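Local structure of gamma-glutamyltransferase 1 Threonine peptidase. MEROPS family T03 (Pseudomonas nitroreducens, 7D9E) at residues Glu207-Ala210 with Asp215-Tyr218; Ala176-Asn179 with Asn183-Asp186. The protein probably transfers gamma-glutamyl groups from donor substrates to acceptors, as a gamma-glutamyltranspeptidase of the Ntn-hydrolase clan. All blocks are in the same frame, centred on the assembly; numbering follows the deposited sequence.

Contact 1: residues Glu207-Ala210 with Asp215-Tyr218; sequences ERIA and DDFY
A salt bridge joins Arg208 to Asp216: NE lies 3.0 Å from OD1 and donates to it in a bent bond, with an N-H...O angle of 142°. The two flat groups do not share a plane. OD1 sits at the edge of the guanidinium, within its plane, whereas NE meets OD1 from above the carboxylate, 36° out of the plane of that group. A bend in the arginine chain at chi3 (-59°) swings NE toward the acid; CD, already placed by the earlier torsions, lies 3.4 Å from Asp216 OD1. The carboxylate thus crosses the arginine's aliphatic shaft at a slant while also meeting NE. Thr222 OG1 completes the polar cluster, hydrogen-bonded to both Arg208 NH2 and Asp216 OD2. Both carboxylate oxygens are therefore engaged within a buried setting, and the neighbouring positive charge would probably help keep Asp216 ionised.

The packing continues from the ion pair. Arg208 CB approaches Asp216 CG to 3.4 Å, and Ile209 CG1 comes to 3.5 Å from Asp216 OD2, the two side chains crossing at about a right angle. Ile209 CD1 and Phe217 CD2, 4.5 Å apart, give a looser apolar contact beyond the ion pair. The backbones are nearest at Ile209 and Asp216, whose CA atoms are 5.8 Å apart.

Helix 200-212 is followed, after a single residue, by helix 214-219, with helix 221-233 beside Arg208 and Asp216 and helix 130-141 touching Ile209 and Phe217 through Val131.

Contact 2: residues Ala176-Asn179 with Asn183-Asp186; sequences ALFN and NFGD
This is a T-shaped aromatic pair, Phe178 edge against Phe184 face, in a helix-loop-helix connection: helix 165-178 ends, a short loop intervenes, and the weakly bonded helix 184-188 begins. The ring centroids are 5.1 Å apart and the planes stand at 68°, which supports the edge-to-face reading. No hydrogen bond links the two segments, and both phenylalanines are buried, so the contact is purely apolar.

Phe178 is the last helical residue before Asn179 leaves helical geometry with positive phi, and the backbones stay well separated, the CA atoms of Phe178 and Phe184 being 7.8 Å apart. The side chains bridge that gap from both ends. Phe184 has CG anti to the backbone N (chi1 -179°), which extends its ring from the second segment back to the first helix, where it also touches Arg171 and Ile175. Phe24 of the partner chain meets the Phe184 ring edge-to-face, and Gly27 of that chain packs on both phenylalanines.

With an alanine here in place of Phe184, the face that receives the Phe178 edge would be lost, which would probably open a gap beside that ring and leave Phe24 of the partner chain without its aromatic mate.

The touching edge is the CD2-CE2 side of Phe178. Its CD2 lies 3.7 Å from Phe184 CG and 3.8 Å from Phe184 CB, near the root of the ring, and its CE2 approaches Phe184 CD1 to 3.9 Å, offset from the ring centre toward the rim.

In the fold
Along the chain, contact 2 closes before contact 1 opens, and the two do not touch: their centres are 27 Å apart and their nearest atoms about 14 Å. Both lie off-centre, 21 Å (contact 1) and 23 Å (contact 2) from the centre of the chain, and each joins consecutive helices across a short connection, one through an ion pair and the other through aromatic rings. Each also meets the partner chain, contact 1 where the Phe217 ring meets that of Phe35 of that chain. Bound 6-diazenyl-5-oxo-L-norleucine is about 13 Å from the side chain of Phe178 in contact 2, a distance that excludes direct ligand contact by that side chain.

Contact 1: residues Glu207-Ala210 with Asp215-Tyr218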
ATOM      1  N   GLU A 207     -14.659 -20.163   5.489  1.00 23.28           N
ATOM      2  CA  GLU A 207     -15.498 -21.207   4.904  1.00 24.62           C
ATOM      3  C   GLU A 207     -16.781 -20.628   4.323  1.00 27.18           C
ATOM      4  O   GLU A 207     -17.216 -21.028   3.233  1.00 25.42           O
ATOM      5  CB  GLU A 207     -15.822 -22.290   5.935  1.00 26.42           C
ATOM      6  CG  GLU A 207     -14.622 -23.075   6.417  1.00 36.94           C
ATOM      7  CD  GLU A 207     -15.012 -24.253   7.294  1.00 55.27           C
ATOM      8  OE1 GLU A 207     -15.665 -24.033   8.333  1.00 42.76           O
ATOM      9  OE2 GLU A 207     -14.672 -25.401   6.934  1.00 67.78           O
ATOM     10  N   ARG A 208     -17.413 -19.697   5.041  1.00 24.12           N
ATOM     11  CA  ARG A 208     -18.607 -19.044   4.509  1.00 26.56           C
ATOM     12  C   ARG A 208     -18.286 -18.262   3.241  1.00 23.54           C
ATOM     13  O   ARG A 208     -19.060 -18.293   2.273  1.00 25.33           O
ATOM     14  CB  ARG A 208     -19.225 -18.119   5.558  1.00 25.38           C
ATOM     15  CG  ARG A 208     -19.752 -18.867   6.783  1.00 27.35           C
ATOM     16  CD  ARG A 208     -20.613 -18.006   7.687  1.00 29.55           C
ATOM     17  NE  ARG A 208     -19.926 -16.827   8.203  1.00 27.13           N
ATOM     18  CZ  ARG A 208     -19.195 -16.808   9.313  1.00 27.07           C
ATOM     19  NH1 ARG A 208     -19.047 -17.918  10.023  1.00 32.04           N
ATOM     20  NH2 ARG A 208     -18.608 -15.683   9.704  1.00 25.36           N
ATOM     21  N   ILE A 209     -17.168 -17.532   3.238  1.00 22.34           N
ATOM     22  CA  ILE A 209     -16.761 -16.791   2.041  1.00 21.71           C
ATOM     23  C   ILE A 209     -16.479 -17.747   0.892  1.00 25.60           C
ATOM     24  O   ILE A 209     -16.803 -17.457  -0.270  1.00 26.55           O
ATOM     25  CB  ILE A 209     -15.551 -15.892   2.366  1.00 23.57           C
ATOM     26  CG1 ILE A 209     -15.970 -14.793   3.340  1.00 23.29           C
ATOM     27  CG2 ILE A 209     -14.982 -15.286   1.100  1.00 23.11           C
ATOM     28  CD1 ILE A 209     -14.823 -13.996   3.967  1.00 24.13           C
ATOM     29  N   ALA A 210     -15.894 -18.912   1.190  1.00 24.09           N
ATOM     30  CA  ALA A 210     -15.641 -19.890   0.136  1.00 25.14           C
ATOM     31  C   ALA A 210     -16.943 -20.344  -0.511  1.00 29.45           C
ATOM     32  O   ALA A 210     -16.995 -20.592  -1.722  1.00 28.65           O
ATOM     33  CB  ALA A 210     -14.902 -21.097   0.706  1.00 28.40           C
ATOM     34  N   ASP A 215     -21.382 -12.461  -0.705  1.00 25.54           N
ATOM     35  CA  ASP A 215     -22.708 -12.487  -0.105  1.00 26.76           C
ATOM     36  C   ASP A 215     -22.615 -12.703   1.402  1.00 30.65           C
ATOM     37  O   ASP A 215     -23.374 -12.111   2.170  1.00 28.96           O
ATOM     38  CB  ASP A 215     -23.559 -13.576  -0.749  1.00 27.61           C
ATOM     39  CG  ASP A 215     -24.316 -13.084  -1.966  1.00 41.59           C
ATOM     40  OD1 ASP A 215     -24.188 -11.891  -2.314  1.00 43.04           O
ATOM     41  OD2 ASP A 215     -25.052 -13.893  -2.568  1.00 47.21           O
ATOM     42  N   ASP A 216     -21.684 -13.540   1.851  1.00 26.53           N
ATOM     43  CA  ASP A 216     -21.541 -13.726   3.294  1.00 26.21           C
ATOM     44  C   ASP A 216     -21.044 -12.451   3.960  1.00 26.45           C
ATOM     45  O   ASP A 216     -21.563 -12.037   5.009  1.00 23.96           O
ATOM     46  CB  ASP A 216     -20.562 -14.859   3.585  1.00 27.09           C
ATOM     47  CG  ASP A 216     -20.099 -14.871   5.029  1.00 28.50           C
ATOM     48  OD1 ASP A 216     -20.958 -15.113   5.914  1.00 28.38           O
ATOM     49  OD2 ASP A 216     -18.894 -14.609   5.280  1.00 27.55           O
ATOM     50  N   PHE A 217     -20.016 -11.832   3.377  1.00 24.17           N
ATOM     51  CA  PHE A 217     -19.363 -10.713   4.040  1.00 23.61           C
ATOM     52  C   PHE A 217     -20.254  -9.485   4.097  1.00 21.69           C
ATOM     53  O   PHE A 217     -20.284  -8.783   5.120  1.00 21.82           O
ATOM     54  CB  PHE A 217     -18.035 -10.366   3.356  1.00 22.48           C
ATOM     55  CG  PHE A 217     -17.201  -9.427   4.145  1.00 21.51           C
ATOM     56  CD1 PHE A 217     -17.409  -8.056   4.041  1.00 19.28           C
ATOM     57  CD2 PHE A 217     -16.219  -9.895   5.023  1.00 21.00           C
ATOM     58  CE1 PHE A 217     -16.658  -7.176   4.789  1.00 20.57           C
ATOM     59  CE2 PHE A 217     -15.456  -9.017   5.748  1.00 19.57           C
ATOM     60  CZ  PHE A 217     -15.685  -7.656   5.651  1.00 20.75           C
ATOM     61  N   TYR A 218     -20.979  -9.203   3.014  1.00 22.05           N
ATOM     62  CA  TYR A 218     -21.731  -7.959   2.901  1.00 22.14           C
ATOM     63  C   TYR A 218     -23.219  -8.117   3.183  1.00 24.94           C
ATOM     64  O   TYR A 218     -23.874  -7.119   3.509  1.00 27.11           O
ATOM     65  CB  TYR A 218     -21.497  -7.300   1.529  1.00 21.00           C
ATOM     66  CG  TYR A 218     -20.035  -6.958   1.310  1.00 21.79           C
ATOM     67  CD1 TYR A 218     -19.504  -5.759   1.766  1.00 22.95           C
ATOM     68  CD2 TYR A 218     -19.183  -7.854   0.684  1.00 22.97           C
ATOM     69  CE1 TYR A 218     -18.162  -5.455   1.584  1.00 21.04           C
ATOM     70  CE2 TYR A 218     -17.824  -7.552   0.503  1.00 19.75           C
ATOM     71  CZ  TYR A 218     -17.344  -6.349   0.962  1.00 18.24           C
ATOM     72  OH  TYR A 218     -16.014  -6.010   0.822  1.00 19.58           O
TER

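Contact 2: residues Ala176-Asn179 with Asn183-Asp186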
ATOM      1  N   ALA A 176       0.422  -1.206  22.605  1.00 26.72           N
ATOM      2  CA  ALA A 176       0.695   0.080  23.238  1.00 26.80           C
ATOM      3  C   ALA A 176      -0.307   1.135  22.788  1.00 27.32           C
ATOM      4  O   ALA A 176      -0.780   1.945  23.596  1.00 32.34           O
ATOM      5  CB  ALA A 176       2.126   0.516  22.918  1.00 25.74           C
ATOM      6  N   LEU A 177      -0.647   1.138  21.501  1.00 23.79           N
ATOM      7  CA  LEU A 177      -1.612   2.107  20.990  1.00 26.45           C
ATOM      8  C   LEU A 177      -3.023   1.808  21.481  1.00 26.88           C
ATOM      9  O   LEU A 177      -3.754   2.727  21.867  1.00 29.38           O
ATOM     10  CB  LEU A 177      -1.593   2.096  19.461  1.00 25.85           C
ATOM     11  CG  LEU A 177      -2.518   3.090  18.760  1.00 25.56           C
ATOM     12  CD1 LEU A 177      -2.206   4.521  19.168  1.00 33.02           C
ATOM     13  CD2 LEU A 177      -2.454   2.927  17.249  1.00 32.94           C
ATOM     14  N   PHE A 178      -3.431   0.536  21.454  1.00 24.27           N
ATOM     15  CA  PHE A 178      -4.807   0.188  21.801  1.00 25.97           C
ATOM     16  C   PHE A 178      -5.074   0.354  23.296  1.00 30.09           C
ATOM     17  O   PHE A 178      -6.217   0.583  23.695  1.00 30.11           O
ATOM     18  CB  PHE A 178      -5.150  -1.239  21.343  1.00 22.71           C
ATOM     19  CG  PHE A 178      -4.956  -1.481  19.872  1.00 19.92           C
ATOM     20  CD1 PHE A 178      -5.139  -0.465  18.959  1.00 18.71           C
ATOM     21  CD2 PHE A 178      -4.606  -2.756  19.398  1.00 20.20           C
ATOM     22  CE1 PHE A 178      -4.956  -0.703  17.600  1.00 20.72           C
ATOM     23  CE2 PHE A 178      -4.437  -2.994  18.062  1.00 20.51           C
ATOM     24  CZ  PHE A 178      -4.621  -1.981  17.171  1.00 18.21           C
ATOM     25  N   ASN A 179      -4.047   0.239  24.131  1.00 28.93           N
ATOM     26  CA  ASN A 179      -4.169   0.528  25.556  1.00 36.31           C
ATOM     27  C   ASN A 179      -5.460   0.036  26.194  1.00 43.07           C
ATOM     28  O   ASN A 179      -6.098   0.777  26.947  1.00 38.76           O
ATOM     29  CB  ASN A 179      -4.114   2.048  25.796  1.00 41.09           C
ATOM     30  N   ASN A 183     -11.018  -5.019  21.940  1.00 24.08           N
ATOM     31  CA  ASN A 183     -10.977  -6.447  22.240  1.00 26.72           C
ATOM     32  C   ASN A 183      -9.799  -7.159  21.603  1.00 25.92           C
ATOM     33  O   ASN A 183      -9.786  -8.397  21.554  1.00 25.76           O
ATOM     34  CB  ASN A 183     -12.302  -7.098  21.844  1.00 25.46           C
ATOM     35  CG  ASN A 183     -12.561  -7.039  20.353  1.00 26.45           C
ATOM     36  OD1 ASN A 183     -11.846  -6.363  19.612  1.00 27.25           O
ATOM     37  ND2 ASN A 183     -13.604  -7.717  19.917  1.00 26.29           N
ATOM     38  N   PHE A 184      -8.802  -6.405  21.142  1.00 23.21           N
ATOM     39  CA  PHE A 184      -7.671  -6.982  20.429  1.00 22.36           C
ATOM     40  C   PHE A 184      -7.021  -8.111  21.211  1.00 24.63           C
ATOM     41  O   PHE A 184      -6.722  -9.174  20.655  1.00 27.13           O
ATOM     42  CB  PHE A 184      -6.640  -5.883  20.173  1.00 21.44           C
ATOM     43  CG  PHE A 184      -5.425  -6.351  19.427  1.00 19.30           C
ATOM     44  CD1 PHE A 184      -5.510  -6.714  18.099  1.00 17.55           C
ATOM     45  CD2 PHE A 184      -4.184  -6.395  20.049  1.00 23.03           C
ATOM     46  CE1 PHE A 184      -4.386  -7.122  17.393  1.00 19.35           C
ATOM     47  CE2 PHE A 184      -3.060  -6.805  19.347  1.00 21.50           C
ATOM     48  CZ  PHE A 184      -3.157  -7.167  18.021  1.00 20.39           C
ATOM     49  N   GLY A 185      -6.775  -7.886  22.502  1.00 26.99           N
ATOM     50  CA  GLY A 185      -6.081  -8.865  23.322  1.00 33.42           C
ATOM     51  C   GLY A 185      -6.838 -10.159  23.506  1.00 32.95           C
ATOM     52  O   GLY A 185      -6.221 -11.192  23.790  1.00 38.95           O
ATOM     53  N   ASP A 186      -8.160 -10.131  23.330  1.00 31.44           N
ATOM     54  CA  ASP A 186      -8.962 -11.335  23.465  1.00 40.19           C
ATOM     55  C   ASP A 186      -8.804 -12.279  22.281  1.00 35.98           C
ATOM     56  O   ASP A 186      -9.144 -13.460  22.405  1.00 34.50           O
ATOM     57  CB  ASP A 186     -10.436 -10.954  23.571  1.00 46.28           C
ATOM     58  CG  ASP A 186     -10.779 -10.298  24.888  1.00 47.53           C
ATOM     59  OD1 ASP A 186     -10.103 -10.574  25.904  1.00 60.68           O
ATOM     60  OD2 ASP A 186     -11.735  -9.496  24.895  1.00 55.95           O
TER